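Local coordinates for OmpT protein (PDB 6EHE), which probably acts as a non-specific diffusion porin, a water-filled beta barrel that lets small solutes cross the Vibrio cholerae outer membrane, at residues G33-Y38 / A45-V50; G79-T84 / Q115-Y120. All blocks are in the same frame, centred on the assembly; numbering follows the deposited sequence.

Contact 1: residues G33-Y38 / A45-V50; sequences GVDANY and ALQGKV. With C8E ((hydroxyethyloxy)tri(ethyloxy)octane), chain D.
Segments 33-38 and 45-50 run antiparallel, their axes 4.6 Å apart at closest, and are stitched by six backbone hydrogen bonds within the pairs Val34-Val50, Ala36-Gly48 and Tyr38-Leu46. The non-hydrogen-bonded pairs, Asp35-Lys49 and Asn37-Gln47, put their polar side chains on the pore-lining face. Gln47, extended with CG anti to its backbone N (chi1 177°), reaches diagonally to Asp35: its NE2 donates to OD1 of Asp35 at 2.8 Å in a nearly straight bond (168°), arriving on the syn side but 33° out of the carboxylate plane. Asn37 lies alongside Gln47, pointing the same way, its OD1 3.4 Å from Gln47 CG; the same OD1 accepts a hydrogen bond from a water that also donates to Leu46 O. Lys49, straight throughout, passes the carboxylate with Asp35 OD2 4.4 Å from Lys49 NZ, too long for a salt bridge though probably still attractive. The face bearing Val34, Ala36, Tyr38, Leu46 and Val50 is mostly apolar, suited to lipid; there Gly48, having no side chain, admits a detergent tail whose C3 lies 3.7 Å from Gly48 CA. Within the barrel wall the hairpin is flanked by strand 3-17, where Val34 packs on Val5 and Phe7, and by strand 61-71, where Val50 meets Val62 and His65, while Gln47 OE1 is hydrogen-bonded to Lys75.

Contact 2: residues G79-T84 / Q115-Y120; sequences GKQWTT and QVKYVY. With C8E ((hydroxyethyloxy)tri(ethyloxy)octane), chain F.
Gln81 and Lys117 lie alongside each other but point opposite ways, the Gln81 amide beside the Lys117 methylenes, with Gln81 OE1 3.1 Å from Lys117 CD. The lysine chain, bent at its third torsion (chi3 67°), brings its end to the Trp82 carbonyl: its NZ donates a hydrogen bond to Trp82 O at 2.7 Å, from above the carbonyl plane, 41° out of it. A salt bridge to Asp87 in helix 84-88 engages the same nitrogen; a long cationic side chain can reach both partners at once. Gln115 comes to the same carbonyl: its NE2 makes a weak hydrogen bond to Trp82 O at 3.3 Å and sits 2.8 Å from Gln81 O. Trp82 O thus takes one short bond from Lys117 and a weak one from Gln115, both on strand 115-121.

This is where the porin chain leaves the barrel wall. After strand 74-78 it turns a corner at Gly79 and Lys80 and heads inward, as the constriction loop of general porins does, returning at strand 115-121. Gly79 and Gln115 form the last wall pair, with Gly79 N donating to Gln115 O at 2.9 Å. At the backbone angles of Gly79 a CB would be jammed against the preceding carbonyl O, which by itself calls for glycine. Just inside the corner Gln81 NE2 bonds to Ser77 O, tying the turn to the strand before it. Thr83 is the N-cap of helix 84-88; its OG1 is hydrogen-bonded to Ser85 OG and to Asp86 N. At the helix start a water accepts from Thr84 N and donates to Gln115 OE1 at 2.7 Å. A second water links Thr84 OG1 to Tyr118 O, while the Trp82 side chain touches Arg63 and Asn64 of strand 61-71.

Both contacts reach the same closed sheet, contact 2 through strand 115-121 and Gly79, with centres about 15 Å apart and nearest atoms about 7 Å apart, yet they do different work in it. Contact 1 is a surface contact between chain neighbours, a regular hairpin of the wall bonded mainly through its backbones, with a polar inner face and an apolar outer one. Contact 2 is partly buried and joins residues much farther apart in sequence, where the wall gives way to the inward-folded loop. Only one backbone pair remains between its two segments; side chains of strand 115-121 hold a loop carbonyl, and two waters connect that strand to the start of helix 84-88.

Contact 1: residues G33-Y38 / A45-V50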
ATOM      1  N   GLY A  33      -0.523   9.201 -16.943  1.00 42.96           N
ATOM      2  CA  GLY A  33       0.881   9.515 -16.744  1.00 41.91           C
ATOM      3  C   GLY A  33       1.743   9.284 -17.965  1.00 42.99           C
ATOM      4  O   GLY A  33       1.288   8.809 -19.011  1.00 40.25           O
ATOM      5  N   VAL A  34       3.023   9.621 -17.786  1.00 41.21           N
ATOM      6  CA  VAL A  34       4.055   9.514 -18.810  1.00 42.42           C
ATOM      7  C   VAL A  34       5.253   8.810 -18.198  1.00 41.02           C
ATOM      8  O   VAL A  34       5.715   9.197 -17.120  1.00 44.31           O
ATOM      9  CB  VAL A  34       4.487  10.895 -19.351  1.00 42.50           C
ATOM     10  CG1 VAL A  34       5.342  10.737 -20.606  1.00 38.77           C
ATOM     11  CG2 VAL A  34       3.285  11.748 -19.646  1.00 47.96           C
ATOM     12  N   ASP A  35       5.775   7.803 -18.898  1.00 38.00           N
ATOM     13  CA  ASP A  35       6.950   7.057 -18.470  1.00 39.74           C
ATOM     14  C   ASP A  35       7.975   7.132 -19.588  1.00 40.18           C
ATOM     15  O   ASP A  35       7.800   6.498 -20.629  1.00 40.90           O
ATOM     16  CB  ASP A  35       6.576   5.612 -18.167  1.00 43.35           C
ATOM     17  CG  ASP A  35       7.694   4.859 -17.508  1.00 47.32           C
ATOM     18  OD1 ASP A  35       8.708   5.504 -17.160  1.00 48.55           O
ATOM     19  OD2 ASP A  35       7.564   3.626 -17.341  1.00 56.16           O
ATOM     20  N   ALA A  36       9.028   7.913 -19.406  1.00 40.34           N
ATOM     21  CA  ALA A  36      10.072   8.025 -20.412  1.00 40.23           C
ATOM     22  C   ALA A  36      11.315   7.318 -19.917  1.00 42.43           C
ATOM     23  O   ALA A  36      11.723   7.498 -18.766  1.00 44.82           O
ATOM     24  CB  ALA A  36      10.407   9.476 -20.725  1.00 34.59           C
ATOM     25  N   ASN A  37      11.920   6.538 -20.788  1.00 43.15           N
ATOM     26  CA  ASN A  37      13.157   5.847 -20.484  1.00 42.32           C
ATOM     27  C   ASN A  37      14.152   6.138 -21.592  1.00 46.34           C
ATOM     28  O   ASN A  37      13.795   6.136 -22.770  1.00 47.35           O
ATOM     29  CB  ASN A  37      12.891   4.369 -20.325  1.00 43.92           C
ATOM     30  CG  ASN A  37      11.923   4.093 -19.185  1.00 46.63           C
ATOM     31  OD1 ASN A  37      12.333   4.026 -18.018  1.00 42.67           O
ATOM     32  ND2 ASN A  37      10.633   3.957 -19.511  1.00 35.70           N
ATOM     33  N   TYR A  38      15.385   6.428 -21.199  1.00 45.11           N
ATOM     34  CA  TYR A  38      16.434   6.884 -22.097  1.00 45.00           C
ATOM     35  C   TYR A  38      17.681   6.087 -21.798  1.00 45.24           C
ATOM     36  O   TYR A  38      18.098   6.010 -20.640  1.00 46.05           O
ATOM     37  CB  TYR A  38      16.729   8.379 -21.903  1.00 42.21           C
ATOM     38  CG  TYR A  38      17.789   8.921 -22.833  1.00 44.76           C
ATOM     39  CD1 TYR A  38      17.466   9.268 -24.143  1.00 46.16           C
ATOM     40  CD2 TYR A  38      19.100   9.082 -22.414  1.00 41.43           C
ATOM     41  CE1 TYR A  38      18.406   9.746 -25.001  1.00 46.16           C
ATOM     42  CE2 TYR A  38      20.056   9.565 -23.275  1.00 43.80           C
ATOM     43  CZ  TYR A  38      19.702   9.897 -24.570  1.00 44.08           C
ATOM     44  OH  TYR A  38      20.629  10.390 -25.460  1.00 49.86           O
ATOM     45  N   ALA A  45      20.768   3.682 -17.757  1.00 49.22           N
ATOM     46  CA  ALA A  45      19.553   4.229 -18.334  1.00 44.39           C
ATOM     47  C   ALA A  45      18.938   5.217 -17.352  1.00 41.75           C
ATOM     48  O   ALA A  45      19.176   5.140 -16.147  1.00 43.27           O
ATOM     49  CB  ALA A  45      18.558   3.125 -18.677  1.00 44.84           C
ATOM     50  N   LEU A  46      18.177   6.161 -17.879  1.00 41.80           N
ATOM     51  CA  LEU A  46      17.497   7.177 -17.097  1.00 40.30           C
ATOM     52  C   LEU A  46      16.002   7.020 -17.288  1.00 41.26           C
ATOM     53  O   LEU A  46      15.542   6.583 -18.341  1.00 47.52           O
ATOM     54  CB  LEU A  46      17.906   8.588 -17.513  1.00 36.49           C
ATOM     55  CG  LEU A  46      19.383   8.888 -17.332  1.00 43.01           C
ATOM     56  CD1 LEU A  46      19.765  10.242 -17.943  1.00 41.97           C
ATOM     57  CD2 LEU A  46      19.716   8.846 -15.865  1.00 44.15           C
ATOM     58  N   GLN A  47      15.247   7.375 -16.261  1.00 39.75           N
ATOM     59  CA  GLN A  47      13.797   7.336 -16.315  1.00 40.03           C
ATOM     60  C   GLN A  47      13.254   8.635 -15.763  1.00 37.47           C
ATOM     61  O   GLN A  47      13.749   9.150 -14.761  1.00 42.44           O
ATOM     62  CB  GLN A  47      13.206   6.168 -15.517  1.00 44.49           C
ATOM     63  CG  GLN A  47      11.665   6.159 -15.501  1.00 42.74           C
ATOM     64  CD  GLN A  47      11.111   5.128 -14.540  1.00 48.98           C
ATOM     65  OE1 GLN A  47      11.793   4.730 -13.590  1.00 43.75           O
ATOM     66  NE2 GLN A  47       9.871   4.677 -14.784  1.00 49.13           N
ATOM     67  N   GLY A  48      12.257   9.166 -16.439  1.00 40.56           N
ATOM     68  CA  GLY A  48      11.444  10.225 -15.896  1.00 37.12           C
ATOM     69  C   GLY A  48      10.003   9.790 -15.998  1.00 38.69           C
ATOM     70  O   GLY A  48       9.509   9.510 -17.093  1.00 37.38           O
ATOM     71  N   LYS A  49       9.323   9.703 -14.863  1.00 39.68           N
ATOM     72  CA  LYS A  49       7.942   9.245 -14.846  1.00 34.48           C
ATOM     73  C   LYS A  49       7.124  10.240 -14.057  1.00 35.45           C
ATOM     74  O   LYS A  49       7.557  10.691 -12.995  1.00 40.33           O
ATOM     75  CB  LYS A  49       7.847   7.856 -14.218  1.00 37.43           C
ATOM     76  CG  LYS A  49       6.496   7.199 -14.291  1.00 41.82           C
ATOM     77  CD  LYS A  49       6.593   5.758 -13.796  1.00 40.65           C
ATOM     78  CE  LYS A  49       5.219   5.090 -13.780  1.00 40.38           C
ATOM     79  NZ  LYS A  49       5.322   3.618 -13.536  1.00 52.60           N
ATOM     80  N   VAL A  50       5.964  10.613 -14.573  1.00 34.27           N
ATOM     81  CA  VAL A  50       5.056  11.458 -13.810  1.00 34.09           C
ATOM     82  C   VAL A  50       3.648  10.893 -13.925  1.00 38.22           C
ATOM     83  O   VAL A  50       3.224  10.461 -15.002  1.00 44.40           O
ATOM     84  CB  VAL A  50       5.129  12.938 -14.253  1.00 40.92           C
ATOM     85  CG1 VAL A  50       4.479  13.145 -15.600  1.00 42.84           C
ATOM     86  CG2 VAL A  50       4.477  13.826 -13.209  1.00 41.42           C
TER
HETATM   87  C1  C8E D 403       8.513  13.152 -17.692  1.00 38.87           C
HETATM   88  C2  C8E D 403       8.626  13.631 -16.232  1.00 38.79           C
HETATM   89  C3  C8E D 403      10.039  13.655 -15.642  1.00 42.86           C
HETATM   90  C4  C8E D 403      10.061  13.530 -14.109  1.00 42.72           C
HETATM   91  C5  C8E D 403      11.061  14.460 -13.403  1.00 42.59           C
HETATM   92  C6  C8E D 403      10.638  14.721 -11.951  1.00 45.76           C
HETATM   93  C7  C8E D 403      11.804  15.134 -11.037  1.00 48.65           C
HETATM   94  C8  C8E D 403      11.735  14.425  -9.673  1.00 55.28           C
HETATM   95  O9  C8E D 403      12.129  15.275  -8.601  1.00 64.60           O
HETATM   96  O   HOH W   1      15.075   3.428 -18.214  1.00 48.84           O

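Contact 2: residues G79-T84 / Q115-Y120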
ATOM      1  N   GLY A  79      12.336  10.952  -5.723  1.00 33.62           N
ATOM      2  CA  GLY A  79      11.202  11.831  -5.908  1.00 31.74           C
ATOM      3  C   GLY A  79      10.025  11.386  -5.076  1.00 35.36           C
ATOM      4  O   GLY A  79      10.177  10.679  -4.074  1.00 34.02           O
ATOM      5  N   LYS A  80       8.846  11.842  -5.486  1.00 37.57           N
ATOM      6  CA  LYS A  80       7.605  11.519  -4.794  1.00 38.20           C
ATOM      7  C   LYS A  80       7.122  10.163  -5.288  1.00 38.99           C
ATOM      8  O   LYS A  80       6.849  10.000  -6.488  1.00 39.29           O
ATOM      9  CB  LYS A  80       6.549  12.594  -5.056  1.00 38.69           C
ATOM     10  CG  LYS A  80       5.220  12.317  -4.389  1.00 39.28           C
ATOM     11  CD  LYS A  80       4.198  13.423  -4.710  1.00 38.30           C
ATOM     12  CE  LYS A  80       2.883  13.148  -4.045  1.00 41.42           C
ATOM     13  NZ  LYS A  80       1.945  14.286  -4.149  1.00 49.74           N
ATOM     14  N   GLN A  81       7.037   9.196  -4.370  1.00 36.45           N
ATOM     15  CA  GLN A  81       6.919   7.787  -4.705  1.00 36.16           C
ATOM     16  C   GLN A  81       6.139   7.057  -3.626  1.00 37.44           C
ATOM     17  O   GLN A  81       6.095   7.480  -2.468  1.00 36.84           O
ATOM     18  CB  GLN A  81       8.290   7.117  -4.841  1.00 35.73           C
ATOM     19  CG  GLN A  81       9.285   7.825  -5.735  1.00 30.61           C
ATOM     20  CD  GLN A  81      10.648   7.172  -5.714  1.00 33.32           C
ATOM     21  OE1 GLN A  81      10.851   6.114  -6.303  1.00 37.76           O
ATOM     22  NE2 GLN A  81      11.597   7.809  -5.054  1.00 33.13           N
ATOM     23  N   TRP A  82       5.523   5.944  -4.021  1.00 35.06           N
ATOM     24  CA  TRP A  82       5.043   4.996  -3.028  1.00 34.72           C
ATOM     25  C   TRP A  82       6.224   4.444  -2.241  1.00 34.37           C
ATOM     26  O   TRP A  82       7.352   4.380  -2.737  1.00 32.41           O
ATOM     27  CB  TRP A  82       4.288   3.854  -3.689  1.00 39.04           C
ATOM     28  CG  TRP A  82       3.216   4.320  -4.600  1.00 41.72           C
ATOM     29  CD1 TRP A  82       3.219   4.298  -5.974  1.00 38.51           C
ATOM     30  CD2 TRP A  82       1.972   4.898  -4.207  1.00 41.51           C
ATOM     31  NE1 TRP A  82       2.033   4.820  -6.452  1.00 39.62           N
ATOM     32  CE2 TRP A  82       1.255   5.194  -5.386  1.00 44.24           C
ATOM     33  CE3 TRP A  82       1.392   5.188  -2.970  1.00 44.25           C
ATOM     34  CZ2 TRP A  82      -0.004   5.769  -5.361  1.00 47.74           C
ATOM     35  CZ3 TRP A  82       0.127   5.760  -2.946  1.00 50.12           C
ATOM     36  CH2 TRP A  82      -0.549   6.053  -4.138  1.00 51.06           C
ATOM     37  N   THR A  83       5.964   4.057  -0.997  1.00 31.79           N
ATOM     38  CA  THR A  83       7.021   3.495  -0.182  1.00 29.87           C
ATOM     39  C   THR A  83       7.421   2.116  -0.701  1.00 31.05           C
ATOM     40  O   THR A  83       6.628   1.402  -1.312  1.00 35.18           O
ATOM     41  CB  THR A  83       6.575   3.381   1.274  1.00 35.95           C
ATOM     42  OG1 THR A  83       5.468   2.476   1.349  1.00 30.55           O
ATOM     43  CG2 THR A  83       6.197   4.750   1.865  1.00 31.82           C
ATOM     44  N   THR A  84       8.678   1.742  -0.440  1.00 32.58           N
ATOM     45  CA  THR A  84       9.120   0.376  -0.678  1.00 27.92           C
ATOM     46  C   THR A  84       8.184  -0.612  -0.013  1.00 32.94           C
ATOM     47  O   THR A  84       7.872  -1.666  -0.583  1.00 37.39           O
ATOM     48  CB  THR A  84      10.536   0.167  -0.132  1.00 30.48           C
ATOM     49  OG1 THR A  84      11.430   1.139  -0.685  1.00 28.78           O
ATOM     50  CG2 THR A  84      11.007  -1.205  -0.486  1.00 29.94           C
ATOM     51  N   GLN A 115      11.805  10.570  -1.569  1.00 33.52           N
ATOM     52  CA  GLN A 115      12.611   9.420  -1.193  1.00 38.55           C
ATOM     53  C   GLN A 115      13.598   9.090  -2.282  1.00 33.63           C
ATOM     54  O   GLN A 115      13.390   9.389  -3.462  1.00 32.94           O
ATOM     55  CB  GLN A 115      11.809   8.126  -0.966  1.00 35.00           C
ATOM     56  CG  GLN A 115      10.424   8.251  -0.513  1.00 36.73           C
ATOM     57  CD  GLN A 115       9.717   6.912  -0.550  1.00 34.22           C
ATOM     58  OE1 GLN A 115      10.272   5.865  -0.164  1.00 31.77           O
ATOM     59  NE2 GLN A 115       8.484   6.935  -1.013  1.00 34.57           N
ATOM     60  N   VAL A 116      14.625   8.372  -1.863  1.00 32.43           N
ATOM     61  CA  VAL A 116      15.439   7.576  -2.766  1.00 39.49           C
ATOM     62  C   VAL A 116      15.141   6.112  -2.452  1.00 35.46           C
ATOM     63  O   VAL A 116      15.213   5.679  -1.292  1.00 36.80           O
ATOM     64  CB  VAL A 116      16.940   7.891  -2.641  1.00 34.15           C
ATOM     65  CG1 VAL A 116      17.361   7.902  -1.208  1.00 32.52           C
ATOM     66  CG2 VAL A 116      17.736   6.840  -3.377  1.00 37.06           C
ATOM     67  N   LYS A 117      14.738   5.377  -3.471  1.00 33.66           N
ATOM     68  CA  LYS A 117      14.447   3.965  -3.392  1.00 32.98           C
ATOM     69  C   LYS A 117      15.473   3.230  -4.240  1.00 32.60           C
ATOM     70  O   LYS A 117      15.923   3.723  -5.267  1.00 34.65           O
ATOM     71  CB  LYS A 117      13.020   3.667  -3.879  1.00 31.40           C
ATOM     72  CG  LYS A 117      11.916   4.344  -3.051  1.00 30.07           C
ATOM     73  CD  LYS A 117      10.543   4.307  -3.770  1.00 29.61           C
ATOM     74  CE  LYS A 117       9.962   2.894  -3.896  1.00 26.21           C
ATOM     75  NZ  LYS A 117       8.640   2.824  -4.576  1.00 27.82           N
ATOM     76  N   TYR A 118      15.834   2.052  -3.795  1.00 38.86           N
ATOM     77  CA  TYR A 118      16.829   1.206  -4.418  1.00 34.20           C
ATOM     78  C   TYR A 118      16.212  -0.157  -4.643  1.00 39.77           C
ATOM     79  O   TYR A 118      15.522  -0.670  -3.752  1.00 39.39           O
ATOM     80  CB  TYR A 118      18.029   1.055  -3.511  1.00 31.61           C
ATOM     81  CG  TYR A 118      19.008   0.049  -4.030  1.00 38.33           C
ATOM     82  CD1 TYR A 118      19.819   0.361  -5.097  1.00 38.90           C
ATOM     83  CD2 TYR A 118      19.129  -1.220  -3.460  1.00 36.98           C
ATOM     84  CE1 TYR A 118      20.709  -0.540  -5.588  1.00 37.04           C
ATOM     85  CE2 TYR A 118      20.037  -2.138  -3.959  1.00 35.03           C
ATOM     86  CZ  TYR A 118      20.822  -1.773  -5.029  1.00 34.78           C
ATOM     87  OH  TYR A 118      21.739  -2.623  -5.567  1.00 36.03           O
ATOM     88  N   VAL A 119      16.498  -0.761  -5.801  1.00 40.43           N
ATOM     89  CA  VAL A 119      16.043  -2.116  -6.124  1.00 35.25           C
ATOM     90  C   VAL A 119      17.191  -2.883  -6.771  1.00 37.64           C
ATOM     91  O   VAL A 119      17.763  -2.415  -7.760  1.00 40.59           O
ATOM     92  CB  VAL A 119      14.843  -2.098  -7.087  1.00 35.86           C
ATOM     93  CG1 VAL A 119      14.500  -3.507  -7.537  1.00 35.30           C
ATOM     94  CG2 VAL A 119      13.625  -1.394  -6.460  1.00 42.13           C
ATOM     95  N   TYR A 120      17.501  -4.072  -6.248  1.00 35.49           N
ATOM     96  CA  TYR A 120      18.399  -5.025  -6.899  1.00 40.60           C
ATOM     97  C   TYR A 120      17.680  -6.353  -7.086  1.00 47.40           C
ATOM     98  O   TYR A 120      17.219  -6.949  -6.110  1.00 45.84           O
ATOM     99  CB  TYR A 120      19.679  -5.249  -6.091  1.00 44.86           C
ATOM    100  CG  TYR A 120      20.605  -6.309  -6.692  1.00 52.10           C
ATOM    101  CD1 TYR A 120      21.357  -6.035  -7.830  1.00 58.73           C
ATOM    102  CD2 TYR A 120      20.722  -7.573  -6.130  1.00 52.79           C
ATOM    103  CE1 TYR A 120      22.198  -6.989  -8.394  1.00 62.82           C
ATOM    104  CE2 TYR A 120      21.557  -8.537  -6.693  1.00 56.59           C
ATOM    105  CZ  TYR A 120      22.295  -8.235  -7.825  1.00 63.91           C
ATOM    106  OH  TYR A 120      23.136  -9.174  -8.395  1.00 72.36           O
TER
HETATM  107  O15 C8E F 405      25.983  -6.345  -7.353  1.00 77.99           O
HETATM  108  C16 C8E F 405      26.533  -7.504  -7.940  1.00 84.62           C
HETATM  109  C17 C8E F 405      26.478  -7.496  -9.478  1.00 85.11           C
HETATM  110  O18 C8E F 405      27.748  -7.221 -10.053  1.00 91.17           O
HETATM  111  C19 C8E F 405      28.843  -7.768  -9.329  1.00 95.00           C
HETATM  112  C20 C8E F 405      29.396  -9.047  -9.958  1.00 88.74           C
HETATM  113  O21 C8E F 405      28.378  -9.788 -10.599  1.00 83.57           O
HETATM  114  O   HOH W   2      12.465   0.263  -3.057  1.00 29.06           O
HETATM  115  O   HOH W   3      10.824   3.478   0.872  1.00 30.86           O